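Side-chain contacts in CysE, serine acetyltransferase (Brucella abortus, PDB 4HZD), which probably transfers the acetyl group of acetyl-coenzyme A to L-serine, giving O-acetylserine for cysteine biosynthesis: residues 75-80 with 85-90; 46-51 with 55-60; 92-97 with 123-128. One frame throughout, in Å; residues are numbered along the deposited sequence.

Contact 1. Residues 75-80 with 85-90; sequences QTFDTM and PEWSHV
Trp87 reaches from the start of helix 87-101 to helix 70-83, where its indole meets Met80 and Phe77. Its CB bond points toward segment 75-80, and CG anti to the backbone N (chi1 -175°) places the indole beside both residues. The tight part is all carbon and sulfur. Met80 CE sits over one indole face, 4.2 Å from the centroid of the five-membered ring and 8° off its normal, a CH-pi contact. Met80 SD follows more obliquely, 4.7 Å from that centroid, which makes this a Met-aromatic pair. Phe77 meets the benzo end instead: its CE1 comes within 4.0 Å of Trp87 CZ2. The Phe77 ring and the six-membered ring of Trp87 lie near parallel, at 26°, yet are slid so far apart that they barely overlap. Trp87 and Phe77 also pack on Met56 of helix 51-63, while the indole N-H is satisfied by Gln122 OE1 from helix 116-132. Toward the turn the contact becomes loose. Pro85 and Glu86 are exposed and make no contact with segment 75-80; even the nearest pair of CA atoms, Met80 CA and Pro85 CA, is 8.4 Å apart. Two consecutive helices of the helical N-terminal domain of serine acetyltransferase are thus joined by a short exposed turn, with a buried Met-aromatic contact packed between them.

Contact 2. Residues 46-51 with 55-60; sequences LNQPSL and VMHRIA
Gln48 and His57 cross at about a right angle, the amide of the loop residue coming up beside the histidine where its ring joins the helix. Gln48 NE2 lies 3.4 Å from His57 CB and 3.5 Å from His57 CG; the amide and imidazole planes are 51° apart, so the two groups are neither stacked nor coplanar. A bend at chi2 (-76°) folds the glutamine chain and sets its NE2 there. His57 CG is anti to its own backbone N, which turns the ring outward from the helix, with ND1 near a shared water. That water accepts a hydrogen bond from Gln48 NE2 at 3.1 Å and lies 3.0 Å from His57 ND1. NE2 also donates to Ala43 O of helix 38-46, its strongest polar partner, and a second subunit adds Gln75, packed on Gln48, and Asp71, packed on His57. Nearer the start of the helix, Leu51 and Val55 meet differently: Leu51 CD1 touches Val55 CG2 at 4.0 Å beside the helical bond from Val55 N to Leu51 O, 3.0 Å long and 166° at the hydrogen. The chemistry is thus divided. Methyl packing and a backbone bond begin helix 51-63, whereas the buried amide and imidazole are linked through water, and the two bonds on NE2 limit how the Gln48 amide can turn.

Contact 3. Residues 92-97 with 123-128; sequences RVDIQA and THRLAH
Asp94 and Arg125 account for all the surface this contact buries, about equally, and they approach from opposite directions to form a salt bridge. Arg125 NH2 gives Asp94 OD2 a hydrogen bond of 2.8 Å, nearly straight at 169°. It meets the syn lone pair of OD2, on the side of the other carboxylate oxygen, and OD2 lies only 4° out of the guanidinium plane. Arg125 NE also points to Asp94 OD2, but this bond is weak at 3.5 Å. Carboxylate and guanidinium are therefore joined edge on, their planes 24° apart. The arginine chain, extended from CG to NE, spans most of the gap between helices whose closest CA atoms, Asp94 CA and Arg125 CA, are 11.8 Å apart. Both groups have further partners that help fix their rotation: Gln122 NE2 also binds OD2, Leu164 N binds OD1, and the carbonyls of Leu160 and Gly161 accept from Arg125 NH1 and NH2. The ion pair thus bridges helices 87-101 and 116-132 where they abut the first coil of the left-handed beta-helix, holding strand 159-160 and the loop leading to strand 165-166.

Contacts 1 and 2 are buried within the helical domain, while contact 3 is partly buried and lies nearest the centre of the chain, at the border with the beta-helix. Helix 87-101 serves both contact 1, near its start, and contact 3, further along. Met56 and Ile59 of contact 2 pack against Phe77 of contact 1, and Leu126 of contact 3 covers Phe77 and Met80 from another helix. Chemistry follows place: aromatic and sulfur packing between helices in contact 1, methyl packing with water-linked polar groups near a second subunit in contact 2, and an ion pair tied to backbone groups of the beta-helix in contact 3.

Contact 1. Residues 75-80 with 85-90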
ATOM      1  N   GLN A  75     -13.596  10.781  -7.136  1.00 23.90           N
ATOM      2  CA  GLN A  75     -13.851  12.167  -7.525  1.00 23.39           C
ATOM      3  C   GLN A  75     -14.342  12.278  -8.985  1.00 24.85           C
ATOM      4  O   GLN A  75     -15.198  13.117  -9.299  1.00 21.49           O
ATOM      5  CB  GLN A  75     -12.585  13.036  -7.331  1.00 26.57           C
ATOM      6  CG  GLN A  75     -12.084  13.168  -5.885  1.00 25.09           C
ATOM      7  CD  GLN A  75     -10.665  13.738  -5.792  1.00 27.67           C
ATOM      8  OE1 GLN A  75      -9.948  13.860  -6.792  1.00 27.64           O
ATOM      9  NE2 GLN A  75     -10.263  14.127  -4.576  1.00 27.59           N
ATOM     10  N   THR A  76     -13.764  11.455  -9.871  1.00 21.69           N
ATOM     11  CA  THR A  76     -14.187  11.390 -11.263  1.00 23.45           C
ATOM     12  C   THR A  76     -15.615  10.792 -11.398  1.00 23.07           C
ATOM     13  O   THR A  76     -16.466  11.392 -12.049  1.00 25.37           O
ATOM     14  CB  THR A  76     -13.114  10.665 -12.125  1.00 21.50           C
ATOM     15  OG1 THR A  76     -11.854  11.263 -11.820  1.00 19.99           O
ATOM     16  CG2 THR A  76     -13.413  10.808 -13.616  1.00 20.12           C
ATOM     17  N   PHE A  77     -15.877   9.631 -10.784  1.00 22.56           N
ATOM     18  CA  PHE A  77     -17.265   9.175 -10.553  1.00 23.81           C
ATOM     19  C   PHE A  77     -18.251  10.271 -10.093  1.00 24.81           C
ATOM     20  O   PHE A  77     -19.326  10.401 -10.674  1.00 23.99           O
ATOM     21  CB  PHE A  77     -17.304   8.044  -9.530  1.00 25.51           C
ATOM     22  CG  PHE A  77     -17.583   6.695 -10.118  1.00 26.92           C
ATOM     23  CD1 PHE A  77     -18.741   6.473 -10.860  1.00 28.18           C
ATOM     24  CD2 PHE A  77     -16.694   5.634  -9.906  1.00 29.02           C
ATOM     25  CE1 PHE A  77     -19.003   5.217 -11.413  1.00 30.10           C
ATOM     26  CE2 PHE A  77     -16.949   4.372 -10.453  1.00 31.59           C
ATOM     27  CZ  PHE A  77     -18.107   4.172 -11.195  1.00 30.12           C
ATOM     28  N   ASP A  78     -17.894  11.049  -9.061  1.00 25.34           N
ATOM     29  CA  ASP A  78     -18.712  12.185  -8.601  1.00 28.09           C
ATOM     30  C   ASP A  78     -19.062  13.145  -9.751  1.00 26.25           C
ATOM     31  O   ASP A  78     -20.187  13.606  -9.830  1.00 24.63           O
ATOM     32  CB  ASP A  78     -17.982  13.033  -7.538  1.00 31.91           C
ATOM     33  CG  ASP A  78     -17.788  12.319  -6.195  1.00 35.04           C
ATOM     34  OD1 ASP A  78     -18.648  11.519  -5.786  1.00 38.29           O
ATOM     35  OD2 ASP A  78     -16.782  12.620  -5.506  1.00 38.51           O
ATOM     36  N   THR A  79     -18.070  13.488 -10.581  1.00 23.52           N
ATOM     37  CA  THR A  79     -18.231  14.349 -11.756  1.00 25.14           C
ATOM     38  C   THR A  79     -19.241  13.736 -12.774  1.00 26.69           C
ATOM     39  O   THR A  79     -20.146  14.436 -13.270  1.00 25.75           O
ATOM     40  CB  THR A  79     -16.858  14.644 -12.447  1.00 27.10           C
ATOM     41  OG1 THR A  79     -16.042  15.411 -11.548  1.00 31.46           O
ATOM     42  CG2 THR A  79     -17.051  15.491 -13.656  1.00 30.63           C
ATOM     43  N   MET A  80     -19.096  12.427 -13.042  1.00 23.77           N
ATOM     44  CA  MET A  80     -20.040  11.694 -13.893  1.00 24.68           C
ATOM     45  C   MET A  80     -21.495  11.776 -13.363  1.00 23.21           C
ATOM     46  O   MET A  80     -22.397  12.133 -14.100  1.00 22.51           O
ATOM     47  CB  MET A  80     -19.568  10.256 -14.110  1.00 25.86           C
ATOM     48  CG  MET A  80     -20.358   9.500 -15.172  1.00 29.24           C
ATOM     49  SD  MET A  80     -21.735   8.650 -14.405  1.00 33.25           S
ATOM     50  CE  MET A  80     -20.867   7.124 -14.014  1.00 28.23           C
ATOM     51  N   PRO A  85     -27.417  12.738 -14.071  1.00 26.25           N
ATOM     52  CA  PRO A  85     -28.330  12.467 -12.961  1.00 27.35           C
ATOM     53  C   PRO A  85     -29.115  11.172 -13.102  1.00 26.26           C
ATOM     54  O   PRO A  85     -29.521  10.591 -12.091  1.00 26.84           O
ATOM     55  CB  PRO A  85     -29.308  13.674 -12.964  1.00 26.97           C
ATOM     56  CG  PRO A  85     -28.793  14.627 -13.971  1.00 27.46           C
ATOM     57  CD  PRO A  85     -27.794  13.947 -14.838  1.00 26.33           C
ATOM     58  N   GLU A  86     -29.350  10.730 -14.332  1.00 25.18           N
ATOM     59  CA  GLU A  86     -30.080   9.483 -14.577  1.00 25.92           C
ATOM     60  C   GLU A  86     -29.324   8.260 -14.018  1.00 24.58           C
ATOM     61  O   GLU A  86     -29.910   7.194 -13.837  1.00 27.28           O
ATOM     62  CB  GLU A  86     -30.333   9.289 -16.078  1.00 26.11           C
ATOM     63  CG  GLU A  86     -29.046   9.142 -16.879  1.00 29.24           C
ATOM     64  CD  GLU A  86     -28.575  10.486 -17.441  1.00 36.04           C
ATOM     65  OE1 GLU A  86     -28.716  11.555 -16.764  1.00 35.40           O
ATOM     66  OE2 GLU A  86     -28.065  10.476 -18.581  1.00 42.19           O
ATOM     67  N   TRP A  87     -28.036   8.413 -13.730  1.00 23.59           N
ATOM     68  CA  TRP A  87     -27.266   7.278 -13.181  1.00 24.71           C
ATOM     69  C   TRP A  87     -27.840   6.751 -11.870  1.00 25.11           C
ATOM     70  O   TRP A  87     -27.805   5.565 -11.613  1.00 26.32           O
ATOM     71  CB  TRP A  87     -25.772   7.593 -13.111  1.00 25.47           C
ATOM     72  CG  TRP A  87     -24.978   6.408 -12.660  1.00 26.34           C
ATOM     73  CD1 TRP A  87     -24.890   5.166 -13.272  1.00 26.71           C
ATOM     74  CD2 TRP A  87     -24.168   6.311 -11.450  1.00 26.11           C
ATOM     75  NE1 TRP A  87     -24.093   4.332 -12.557  1.00 26.32           N
ATOM     76  CE2 TRP A  87     -23.615   4.958 -11.443  1.00 26.82           C
ATOM     77  CE3 TRP A  87     -23.849   7.182 -10.410  1.00 26.15           C
ATOM     78  CZ2 TRP A  87     -22.813   4.501 -10.409  1.00 27.44           C
ATOM     79  CZ3 TRP A  87     -23.023   6.724  -9.374  1.00 29.33           C
ATOM     80  CH2 TRP A  87     -22.505   5.417  -9.382  1.00 29.76           C
ATOM     81  N   SER A  88     -28.401   7.636 -11.052  1.00 26.36           N
ATOM     82  CA  SER A  88     -29.135   7.247  -9.841  1.00 26.74           C
ATOM     83  C   SER A  88     -30.221   6.209 -10.076  1.00 25.94           C
ATOM     84  O   SER A  88     -30.331   5.254  -9.327  1.00 25.42           O
ATOM     85  CB  SER A  88     -29.757   8.484  -9.175  1.00 27.66           C
ATOM     86  OG  SER A  88     -28.757   9.297  -8.603  1.00 28.32           O
ATOM     87  N   HIS A  89     -31.046   6.402 -11.099  1.00 26.37           N
ATOM     88  CA  HIS A  89     -32.054   5.396 -11.458  1.00 27.19           C
ATOM     89  C   HIS A  89     -31.447   4.161 -12.142  1.00 25.60           C
ATOM     90  O   HIS A  89     -31.841   3.015 -11.831  1.00 25.35           O
ATOM     91  CB  HIS A  89     -33.118   6.034 -12.345  1.00 26.99           C
ATOM     92  CG  HIS A  89     -33.978   5.034 -13.087  1.00 28.59           C
ATOM     93  ND1 HIS A  89     -34.981   4.373 -12.499  1.00 30.89           N
ATOM     94  CD2 HIS A  89     -33.945   4.598 -14.418  1.00 30.60           C
ATOM     95  CE1 HIS A  89     -35.567   3.548 -13.396  1.00 31.19           C
ATOM     96  NE2 HIS A  89     -34.933   3.692 -14.570  1.00 31.82           N
ATOM     97  N   VAL A  90     -30.493   4.388 -13.060  1.00 24.22           N
ATOM     98  CA  VAL A  90     -29.852   3.288 -13.798  1.00 23.29           C
ATOM     99  C   VAL A  90     -29.229   2.291 -12.807  1.00 23.74           C
ATOM    100  O   VAL A  90     -29.460   1.077 -12.919  1.00 24.29           O
ATOM    101  CB  VAL A  90     -28.802   3.786 -14.815  1.00 24.44           C
ATOM    102  CG1 VAL A  90     -28.006   2.637 -15.409  1.00 24.22           C
ATOM    103  CG2 VAL A  90     -29.436   4.623 -15.934  1.00 23.44           C
TER

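Contact 2. Residues 46-51 with 55-60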
ATOM      1  N   LEU A  46     -22.254   2.446   5.604  1.00 23.65           N
ATOM      2  CA  LEU A  46     -22.954   3.109   6.720  1.00 24.35           C
ATOM      3  C   LEU A  46     -22.563   4.587   6.915  1.00 23.98           C
ATOM      4  O   LEU A  46     -23.401   5.390   7.276  1.00 24.67           O
ATOM      5  CB  LEU A  46     -22.878   2.274   7.993  1.00 23.86           C
ATOM      6  CG  LEU A  46     -23.744   1.013   7.857  1.00 26.30           C
ATOM      7  CD1 LEU A  46     -23.369  -0.050   8.857  1.00 26.86           C
ATOM      8  CD2 LEU A  46     -25.233   1.337   7.969  1.00 26.66           C
ATOM      9  N   ASN A  47     -21.318   4.947   6.634  1.00 22.48           N
ATOM     10  CA  ASN A  47     -20.912   6.353   6.680  1.00 24.59           C
ATOM     11  C   ASN A  47     -21.335   7.151   5.435  1.00 25.73           C
ATOM     12  O   ASN A  47     -21.123   8.358   5.410  1.00 26.33           O
ATOM     13  CB  ASN A  47     -19.375   6.533   6.836  1.00 24.06           C
ATOM     14  CG  ASN A  47     -18.830   6.008   8.153  1.00 25.69           C
ATOM     15  OD1 ASN A  47     -19.575   5.801   9.098  1.00 22.67           O
ATOM     16  ND2 ASN A  47     -17.509   5.799   8.215  1.00 22.73           N
ATOM     17  N   GLN A  48     -21.855   6.490   4.394  1.00 21.19           N
ATOM     18  CA  GLN A  48     -22.148   7.189   3.146  1.00 23.53           C
ATOM     19  C   GLN A  48     -23.530   7.817   3.262  1.00 21.73           C
ATOM     20  O   GLN A  48     -24.438   7.218   3.844  1.00 20.50           O
ATOM     21  CB  GLN A  48     -22.094   6.214   1.950  1.00 24.34           C
ATOM     22  CG  GLN A  48     -20.753   5.492   1.806  1.00 22.33           C
ATOM     23  CD  GLN A  48     -19.663   6.376   1.223  1.00 25.10           C
ATOM     24  OE1 GLN A  48     -19.929   7.489   0.778  1.00 23.16           O
ATOM     25  NE2 GLN A  48     -18.433   5.877   1.204  1.00 22.96           N
ATOM     26  N   PRO A  49     -23.699   9.029   2.736  1.00 25.10           N
ATOM     27  CA  PRO A  49     -25.061   9.582   2.837  1.00 26.54           C
ATOM     28  C   PRO A  49     -25.980   9.168   1.678  1.00 28.76           C
ATOM     29  O   PRO A  49     -27.134   9.614   1.641  1.00 28.68           O
ATOM     30  CB  PRO A  49     -24.835  11.098   2.781  1.00 27.77           C
ATOM     31  CG  PRO A  49     -23.594  11.252   1.966  1.00 29.63           C
ATOM     32  CD  PRO A  49     -22.727  10.022   2.237  1.00 27.31           C
ATOM     33  N   SER A  50     -25.489   8.340   0.743  1.00 26.94           N
ATOM     34  CA  SER A  50     -26.333   7.931  -0.389  1.00 26.94           C
ATOM     35  C   SER A  50     -25.854   6.622  -1.012  1.00 27.77           C
ATOM     36  O   SER A  50     -24.679   6.244  -0.886  1.00 26.16           O
ATOM     37  CB  SER A  50     -26.392   9.046  -1.462  1.00 26.15           C
ATOM     38  OG  SER A  50     -25.138   9.224  -2.128  1.00 30.39           O
ATOM     39  N   LEU A  51     -26.771   5.922  -1.674  1.00 25.09           N
ATOM     40  CA  LEU A  51     -26.412   4.716  -2.395  1.00 24.60           C
ATOM     41  C   LEU A  51     -25.397   5.034  -3.482  1.00 25.08           C
ATOM     42  O   LEU A  51     -24.442   4.290  -3.656  1.00 24.90           O
ATOM     43  CB  LEU A  51     -27.680   4.043  -2.950  1.00 25.16           C
ATOM     44  CG  LEU A  51     -27.508   2.780  -3.807  1.00 25.91           C
ATOM     45  CD1 LEU A  51     -26.797   1.650  -3.043  1.00 23.02           C
ATOM     46  CD2 LEU A  51     -28.894   2.320  -4.208  1.00 26.18           C
ATOM     47  N   VAL A  55     -21.735   3.084  -3.873  1.00 21.33           N
ATOM     48  CA  VAL A  55     -21.399   2.360  -5.134  1.00 22.33           C
ATOM     49  C   VAL A  55     -20.117   2.961  -5.697  1.00 22.49           C
ATOM     50  O   VAL A  55     -19.149   2.220  -5.985  1.00 23.71           O
ATOM     51  CB  VAL A  55     -22.576   2.402  -6.201  1.00 21.06           C
ATOM     52  CG1 VAL A  55     -22.176   1.900  -7.601  1.00 19.91           C
ATOM     53  CG2 VAL A  55     -23.782   1.590  -5.726  1.00 20.28           C
ATOM     54  N   MET A  56     -20.071   4.282  -5.801  1.00 21.58           N
ATOM     55  CA  MET A  56     -18.823   4.959  -6.265  1.00 23.48           C
ATOM     56  C   MET A  56     -17.627   4.622  -5.402  1.00 22.25           C
ATOM     57  O   MET A  56     -16.539   4.337  -5.940  1.00 21.05           O
ATOM     58  CB  MET A  56     -18.995   6.484  -6.336  1.00 24.71           C
ATOM     59  CG  MET A  56     -20.055   6.880  -7.337  1.00 28.35           C
ATOM     60  SD  MET A  56     -20.335   8.643  -7.557  1.00 34.11           S
ATOM     61  CE  MET A  56     -20.301   9.228  -5.874  1.00 30.88           C
ATOM     62  N   HIS A  57     -17.822   4.644  -4.076  1.00 20.75           N
ATOM     63  CA  HIS A  57     -16.760   4.288  -3.154  1.00 21.62           C
ATOM     64  C   HIS A  57     -16.308   2.842  -3.297  1.00 22.74           C
ATOM     65  O   HIS A  57     -15.110   2.583  -3.428  1.00 22.76           O
ATOM     66  CB  HIS A  57     -17.156   4.566  -1.718  1.00 23.31           C
ATOM     67  CG  HIS A  57     -16.144   4.092  -0.711  1.00 22.64           C
ATOM     68  ND1 HIS A  57     -15.259   4.919  -0.132  1.00 26.79           N
ATOM     69  CD2 HIS A  57     -15.914   2.846  -0.178  1.00 23.32           C
ATOM     70  CE1 HIS A  57     -14.497   4.238   0.736  1.00 22.36           C
ATOM     71  NE2 HIS A  57     -14.888   2.965   0.703  1.00 25.48           N
ATOM     72  N   ARG A  58     -17.240   1.890  -3.254  1.00 21.85           N
ATOM     73  CA  ARG A  58     -16.884   0.480  -3.480  1.00 20.48           C
ATOM     74  C   ARG A  58     -16.072   0.283  -4.755  1.00 20.77           C
ATOM     75  O   ARG A  58     -14.988  -0.357  -4.743  1.00 20.85           O
ATOM     76  CB  ARG A  58     -18.135  -0.392  -3.548  1.00 20.36           C
ATOM     77  CG  ARG A  58     -17.815  -1.871  -3.752  1.00 20.67           C
ATOM     78  CD  ARG A  58     -17.389  -2.483  -2.418  1.00 20.66           C
ATOM     79  NE  ARG A  58     -16.617  -3.717  -2.522  1.00 20.55           N
ATOM     80  CZ  ARG A  58     -15.295  -3.799  -2.362  1.00 21.09           C
ATOM     81  NH1 ARG A  58     -14.587  -2.704  -2.177  1.00 21.15           N
ATOM     82  NH2 ARG A  58     -14.676  -4.980  -2.420  1.00 19.40           N
ATOM     83  N   ILE A  59     -16.559   0.861  -5.853  1.00 22.18           N
ATOM     84  CA  ILE A  59     -15.940   0.619  -7.133  1.00 22.81           C
ATOM     85  C   ILE A  59     -14.574   1.299  -7.199  1.00 22.38           C
ATOM     86  O   ILE A  59     -13.610   0.697  -7.677  1.00 21.54           O
ATOM     87  CB  ILE A  59     -16.823   1.045  -8.315  1.00 22.86           C
ATOM     88  CG1 ILE A  59     -18.101   0.185  -8.355  1.00 24.20           C
ATOM     89  CG2 ILE A  59     -16.062   0.794  -9.600  1.00 22.43           C
ATOM     90  CD1 ILE A  59     -19.080   0.644  -9.398  1.00 21.54           C
ATOM     91  N   ALA A  60     -14.501   2.542  -6.706  1.00 20.77           N
ATOM     92  CA  ALA A  60     -13.240   3.250  -6.627  1.00 21.42           C
ATOM     93  C   ALA A  60     -12.160   2.449  -5.868  1.00 20.63           C
ATOM     94  O   ALA A  60     -11.020   2.385  -6.339  1.00 20.87           O
ATOM     95  CB  ALA A  60     -13.415   4.679  -6.086  1.00 19.77           C
TER
HETATM   96  O   HOH W   1     -16.178   7.772   0.363  1.00 33.24           O

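Contact 3. Residues 92-97 with 123-128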
ATOM      1  N   ARG A  92     -29.865   1.679  -9.656  1.00 23.20           N
ATOM      2  CA  ARG A  92     -30.977   1.040  -8.944  1.00 22.12           C
ATOM      3  C   ARG A  92     -31.704  -0.040  -9.777  1.00 22.32           C
ATOM      4  O   ARG A  92     -32.060  -1.107  -9.247  1.00 22.79           O
ATOM      5  CB  ARG A  92     -31.976   2.105  -8.425  1.00 23.89           C
ATOM      6  CG  ARG A  92     -31.601   2.695  -7.045  1.00 23.94           C
ATOM      7  CD  ARG A  92     -32.405   3.963  -6.717  1.00 24.85           C
ATOM      8  NE  ARG A  92     -31.930   4.660  -5.504  1.00 24.99           N
ATOM      9  CZ  ARG A  92     -30.895   5.518  -5.448  1.00 26.78           C
ATOM     10  NH1 ARG A  92     -30.147   5.783  -6.517  1.00 26.69           N
ATOM     11  NH2 ARG A  92     -30.586   6.106  -4.292  1.00 26.94           N
ATOM     12  N   VAL A  93     -31.930   0.228 -11.056  1.00 23.41           N
ATOM     13  CA  VAL A  93     -32.494  -0.814 -11.937  1.00 24.95           C
ATOM     14  C   VAL A  93     -31.480  -1.969 -12.143  1.00 25.17           C
ATOM     15  O   VAL A  93     -31.865  -3.145 -12.179  1.00 23.87           O
ATOM     16  CB  VAL A  93     -33.069  -0.274 -13.266  1.00 27.44           C
ATOM     17  CG1 VAL A  93     -34.197   0.709 -12.983  1.00 29.37           C
ATOM     18  CG2 VAL A  93     -32.023   0.418 -14.100  1.00 30.48           C
ATOM     19  N   ASP A  94     -30.189  -1.637 -12.230  1.00 23.97           N
ATOM     20  CA  ASP A  94     -29.147  -2.671 -12.355  1.00 23.37           C
ATOM     21  C   ASP A  94     -29.082  -3.550 -11.105  1.00 23.96           C
ATOM     22  O   ASP A  94     -28.898  -4.770 -11.195  1.00 25.45           O
ATOM     23  CB  ASP A  94     -27.771  -2.054 -12.652  1.00 21.99           C
ATOM     24  CG  ASP A  94     -27.637  -1.519 -14.062  1.00 22.84           C
ATOM     25  OD1 ASP A  94     -28.489  -1.783 -14.948  1.00 23.80           O
ATOM     26  OD2 ASP A  94     -26.649  -0.808 -14.311  1.00 23.26           O
ATOM     27  N   ILE A  95     -29.222  -2.926  -9.933  1.00 26.45           N
ATOM     28  CA  ILE A  95     -29.285  -3.646  -8.660  1.00 22.82           C
ATOM     29  C   ILE A  95     -30.545  -4.529  -8.591  1.00 25.07           C
ATOM     30  O   ILE A  95     -30.478  -5.717  -8.222  1.00 21.69           O
ATOM     31  CB  ILE A  95     -29.252  -2.662  -7.457  1.00 22.42           C
ATOM     32  CG1 ILE A  95     -27.863  -2.032  -7.283  1.00 20.41           C
ATOM     33  CG2 ILE A  95     -29.678  -3.360  -6.161  1.00 20.59           C
ATOM     34  CD1 ILE A  95     -27.854  -0.960  -6.191  1.00 20.20           C
ATOM     35  N   GLN A  96     -31.682  -3.933  -8.961  1.00 23.72           N
ATOM     36  CA  GLN A  96     -32.945  -4.661  -9.057  1.00 27.43           C
ATOM     37  C   GLN A  96     -32.895  -5.850 -10.035  1.00 27.08           C
ATOM     38  O   GLN A  96     -33.469  -6.892  -9.736  1.00 26.16           O
ATOM     39  CB  GLN A  96     -34.136  -3.701  -9.331  1.00 28.94           C
ATOM     40  CG  GLN A  96     -35.509  -4.368  -9.234  1.00 30.40           C
ATOM     41  CD  GLN A  96     -35.979  -4.591  -7.795  1.00 31.78           C
ATOM     42  OE1 GLN A  96     -35.680  -3.814  -6.884  1.00 32.69           O
ATOM     43  NE2 GLN A  96     -36.719  -5.665  -7.593  1.00 34.95           N
ATOM     44  N   ALA A  97     -32.146  -5.732 -11.140  1.00 25.46           N
ATOM     45  CA  ALA A  97     -31.920  -6.861 -12.050  1.00 27.02           C
ATOM     46  C   ALA A  97     -31.285  -8.065 -11.361  1.00 27.45           C
ATOM     47  O   ALA A  97     -31.718  -9.211 -11.564  1.00 25.11           O
ATOM     48  CB  ALA A  97     -31.073  -6.454 -13.249  1.00 24.15           C
ATOM     49  N   THR A 123     -18.515   0.827 -13.944  1.00 18.25           N
ATOM     50  CA  THR A 123     -17.188   1.253 -14.405  1.00 19.06           C
ATOM     51  C   THR A 123     -17.253   1.563 -15.885  1.00 19.39           C
ATOM     52  O   THR A 123     -16.774   2.610 -16.299  1.00 20.55           O
ATOM     53  CB  THR A 123     -16.063   0.215 -14.124  1.00 18.53           C
ATOM     54  OG1 THR A 123     -16.002  -0.054 -12.734  1.00 21.39           O
ATOM     55  CG2 THR A 123     -14.710   0.775 -14.565  1.00 17.66           C
ATOM     56  N   HIS A 124     -17.949   0.726 -16.682  1.00 19.80           N
ATOM     57  CA  HIS A 124     -18.138   1.080 -18.080  1.00 20.04           C
ATOM     58  C   HIS A 124     -18.894   2.375 -18.284  1.00 19.60           C
ATOM     59  O   HIS A 124     -18.529   3.181 -19.140  1.00 18.29           O
ATOM     60  CB  HIS A 124     -18.879   0.019 -18.876  1.00 20.42           C
ATOM     61  CG  HIS A 124     -19.203   0.496 -20.271  1.00 22.79           C
ATOM     62  ND1 HIS A 124     -18.237   0.716 -21.197  1.00 21.50           N
ATOM     63  CD2 HIS A 124     -20.406   0.922 -20.841  1.00 21.59           C
ATOM     64  CE1 HIS A 124     -18.809   1.180 -22.327  1.00 21.38           C
ATOM     65  NE2 HIS A 124     -20.128   1.316 -22.102  1.00 23.30           N
ATOM     66  N   ARG A 125     -19.978   2.559 -17.543  1.00 18.03           N
ATOM     67  CA  ARG A 125     -20.748   3.799 -17.629  1.00 19.71           C
ATOM     68  C   ARG A 125     -19.827   5.021 -17.407  1.00 19.53           C
ATOM     69  O   ARG A 125     -19.906   6.011 -18.128  1.00 22.28           O
ATOM     70  CB  ARG A 125     -21.887   3.773 -16.603  1.00 20.22           C
ATOM     71  CG  ARG A 125     -22.888   2.645 -16.855  1.00 20.06           C
ATOM     72  CD  ARG A 125     -24.272   2.896 -16.250  1.00 21.09           C
ATOM     73  NE  ARG A 125     -25.063   1.646 -16.158  1.00 20.51           N
ATOM     74  CZ  ARG A 125     -25.659   1.053 -17.201  1.00 19.91           C
ATOM     75  NH1 ARG A 125     -25.531   1.552 -18.437  1.00 19.18           N
ATOM     76  NH2 ARG A 125     -26.368  -0.048 -17.016  1.00 20.71           N
ATOM     77  N   LEU A 126     -18.954   4.937 -16.409  1.00 19.51           N
ATOM     78  CA  LEU A 126     -17.977   6.007 -16.153  1.00 20.29           C
ATOM     79  C   LEU A 126     -17.056   6.195 -17.350  1.00 20.34           C
ATOM     80  O   LEU A 126     -16.921   7.303 -17.862  1.00 21.35           O
ATOM     81  CB  LEU A 126     -17.140   5.715 -14.890  1.00 19.38           C
ATOM     82  CG  LEU A 126     -16.079   6.798 -14.538  1.00 18.99           C
ATOM     83  CD1 LEU A 126     -16.740   8.192 -14.529  1.00 17.31           C
ATOM     84  CD2 LEU A 126     -15.376   6.482 -13.204  1.00 16.42           C
ATOM     85  N   ALA A 127     -16.410   5.112 -17.767  1.00 21.57           N
ATOM     86  CA  ALA A 127     -15.501   5.132 -18.921  1.00 21.68           C
ATOM     87  C   ALA A 127     -16.149   5.695 -20.198  1.00 22.30           C
ATOM     88  O   ALA A 127     -15.520   6.431 -20.979  1.00 22.11           O
ATOM     89  CB  ALA A 127     -14.939   3.721 -19.164  1.00 22.08           C
ATOM     90  N   HIS A 128     -17.403   5.333 -20.415  1.00 24.01           N
ATOM     91  CA  HIS A 128     -18.159   5.718 -21.623  1.00 25.19           C
ATOM     92  C   HIS A 128     -18.378   7.229 -21.653  1.00 22.88           C
ATOM     93  O   HIS A 128     -18.146   7.890 -22.664  1.00 21.93           O
ATOM     94  CB  HIS A 128     -19.498   4.954 -21.686  1.00 24.02           C
ATOM     95  CG  HIS A 128     -20.332   5.274 -22.919  1.00 28.22           C
ATOM     96  ND1 HIS A 128     -20.007   4.831 -24.163  1.00 28.22           N
ATOM     97  CD2 HIS A 128     -21.523   6.018 -23.063  1.00 29.09           C
ATOM     98  CE1 HIS A 128     -20.930   5.277 -25.050  1.00 28.19           C
ATOM     99  NE2 HIS A 128     -21.853   6.000 -24.375  1.00 31.75           N
TER